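Local coordinates for putative C39-like peptidase (Bacillus anthracis, PDB 3ERV), which is of unknown function but is probably a papain-like cysteine peptidase of the C39 type, at residues V94-I97 against Y98-S101. Numbering follows the deposited sequence.
Sequences VGNI and YTFS. With EDO (1,2-ethanediol), chain B.
Asn96 turns its amide toward the chain that follows, CG lying opposite its own backbone N (chi1 -159°), and so delivers OD1 to the amides of Tyr98 and Thr99. Two N-H groups converge on this one carbonyl oxygen. Thr99 N donates over 2.8 Å to Asn96 OD1 along a fairly straight line, standing well above the carbonyl plane. Tyr98 N donates over 2.9 Å to the same Asn96 OD1 with less tilt. The angle at its hydrogen is 135°, more bent than the 161° of the Thr99 bond. Because they come from opposite faces of the plane, the two donors flank the oxygen and should restrict the rotation of the amide. The methyl CG2 of Thr99 packs against the same oxygen, 3.6 Å from Asn96 OD1.

A second pairing sits one residue along. The branch CG2 of Ile97, wedged between its own backbone N and carbonyl carbon, rises over the Tyr98 ring. This methyl lies 3.6 Å from the ring centroid and almost on the normal, a CH-pi contact over the centre of one face. Next to it a 1,2-ethanediol, probably from the crystallisation liquor, accepts from Ile97 N at its O1 (2.9 Å) and donates from O1 to Gly95 O (2.7 Å), bridging two backbone groups; its C1 rests obliquely beside the ring.

Arg48 NH1 hydrogen-bonds to the carbonyl oxygens of both Asn96 and Thr99, and Asp47 OD2 accepts from the amide of Phe100. The whole illustrates how one side-chain carbonyl can serve two successive backbone amides: an Asx turn, with OD1 also taking the next amide, in the loop between strand 93-94 and helix 109-119.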
ATOM      1  N   VAL A  94       1.025  12.834   2.238  1.00 42.42           N
ATOM      2  CA  VAL A  94       0.333  14.126   2.498  1.00 41.69           C
ATOM      3  C   VAL A  94       0.096  14.356   3.995  1.00 41.88           C
ATOM      4  O   VAL A  94      -0.730  13.651   4.634  1.00 40.68           O
ATOM      5  CB  VAL A  94      -1.058  14.255   1.734  1.00 42.24           C
ATOM      6  CG1 VAL A  94      -1.724  15.645   2.009  1.00 43.33           C
ATOM      7  CG2 VAL A  94      -0.901  14.042   0.250  1.00 40.24           C
ATOM      8  N   GLY A  95       0.806  15.332   4.555  1.00 38.82           N
ATOM      9  CA  GLY A  95       0.617  15.650   5.921  1.00 39.98           C
ATOM     10  C   GLY A  95       1.390  14.753   6.878  1.00 40.00           C
ATOM     11  O   GLY A  95       2.535  14.346   6.578  1.00 40.96           O
ATOM     12  N   ASN A  96       0.766  14.446   8.011  1.00 40.07           N
ATOM     13  CA  ASN A  96       1.459  13.907   9.177  1.00 40.73           C
ATOM     14  C   ASN A  96       1.370  12.391   9.265  1.00 40.28           C
ATOM     15  O   ASN A  96       0.294  11.824   9.445  1.00 39.10           O
ATOM     16  CB  ASN A  96       0.930  14.576  10.446  1.00 41.70           C
ATOM     17  CG  ASN A  96       1.905  14.473  11.598  1.00 42.78           C
ATOM     18  OD1 ASN A  96       2.192  13.359  12.083  1.00 41.64           O
ATOM     19  ND2 ASN A  96       2.455  15.622  12.026  1.00 40.92           N
ATOM     20  N   ILE A  97       2.502  11.726   9.022  1.00 40.05           N
ATOM     21  CA  ILE A  97       2.572  10.276   9.097  1.00 39.45           C
ATOM     22  C   ILE A  97       2.512   9.729  10.558  1.00 39.47           C
ATOM     23  O   ILE A  97       2.105   8.593  10.779  1.00 39.17           O
ATOM     24  CB  ILE A  97       3.855   9.778   8.376  1.00 40.03           C
ATOM     25  CG1 ILE A  97       3.781   8.260   8.082  1.00 39.56           C
ATOM     26  CG2 ILE A  97       5.122  10.213   9.188  1.00 39.56           C
ATOM     27  CD1 ILE A  97       4.804   7.815   7.007  1.00 36.62           C
ATOM     28  N   TYR A  98       2.873  10.561  11.532  1.00 40.84           N
ATOM     29  CA  TYR A  98       3.107  10.130  12.901  1.00 42.76           C
ATOM     30  C   TYR A  98       1.859  10.201  13.789  1.00 43.81           C
ATOM     31  O   TYR A  98       1.572   9.263  14.567  1.00 44.05           O
ATOM     32  CB  TYR A  98       4.177  11.014  13.570  1.00 42.88           C
ATOM     33  CG  TYR A  98       5.536  10.888  12.942  1.00 44.64           C
ATOM     34  CD1 TYR A  98       6.247   9.685  13.008  1.00 43.18           C
ATOM     35  CD2 TYR A  98       6.119  11.967  12.265  1.00 43.59           C
ATOM     36  CE1 TYR A  98       7.496   9.561  12.402  1.00 42.13           C
ATOM     37  CE2 TYR A  98       7.375  11.843  11.675  1.00 44.72           C
ATOM     38  CZ  TYR A  98       8.044  10.632  11.732  1.00 41.64           C
ATOM     39  OH  TYR A  98       9.271  10.526  11.113  1.00 42.97           O
ATOM     40  N   THR A  99       1.146  11.322  13.715  1.00 44.59           N
ATOM     41  CA  THR A  99       0.052  11.547  14.687  1.00 46.55           C
ATOM     42  C   THR A  99      -1.297  12.015  14.099  1.00 47.27           C
ATOM     43  O   THR A  99      -1.342  12.977  13.340  1.00 47.10           O
ATOM     44  CB  THR A  99       0.471  12.481  15.843  1.00 46.54           C
ATOM     45  OG1 THR A  99      -0.621  12.589  16.763  1.00 48.73           O
ATOM     46  CG2 THR A  99       0.839  13.886  15.345  1.00 43.49           C
ATOM     47  N   PHE A 100      -2.383  11.350  14.520  1.00 48.66           N
ATOM     48  CA  PHE A 100      -3.769  11.732  14.183  1.00 48.49           C
ATOM     49  C   PHE A 100      -4.044  13.147  14.710  1.00 49.14           C
ATOM     50  O   PHE A 100      -4.934  13.854  14.252  1.00 49.82           O
ATOM     51  CB  PHE A 100      -4.770  10.739  14.800  1.00 48.69           C
ATOM     52  CG  PHE A 100      -4.922   9.430  14.019  1.00 49.64           C
ATOM     53  CD1 PHE A 100      -5.138   9.435  12.670  1.00 48.72           C
ATOM     54  CD2 PHE A 100      -4.863   8.212  14.663  1.00 48.76           C
ATOM     55  CE1 PHE A 100      -5.311   8.268  11.984  1.00 50.95           C
ATOM     56  CE2 PHE A 100      -4.990   7.039  13.968  1.00 50.21           C
ATOM     57  CZ  PHE A 100      -5.235   7.075  12.628  1.00 51.30           C
ATOM     58  N   SER A 101      -3.281  13.596  15.676  1.00 49.24           N
ATOM     59  CA  SER A 101      -3.543  14.933  16.203  1.00 48.95           C
ATOM     60  C   SER A 101      -3.204  16.029  15.208  1.00 48.90           C
ATOM     61  O   SER A 101      -3.465  17.191  15.480  1.00 50.09           O
ATOM     62  CB  SER A 101      -2.794  15.166  17.521  1.00 48.60           C
ATOM     63  OG  SER A 101      -1.395  15.349  17.283  1.00 51.32           O
TER
HETATM   64  C1  EDO B   1       5.492  13.686   9.050  1.00 54.22           C
HETATM   65  O1  EDO B   1       4.676  13.353   7.933  1.00 46.38           O
HETATM   66  C2  EDO B   1       5.737  15.162   9.195  1.00 52.86           C
HETATM   67  O2  EDO B   1       4.622  15.809   9.808  1.00 57.32           O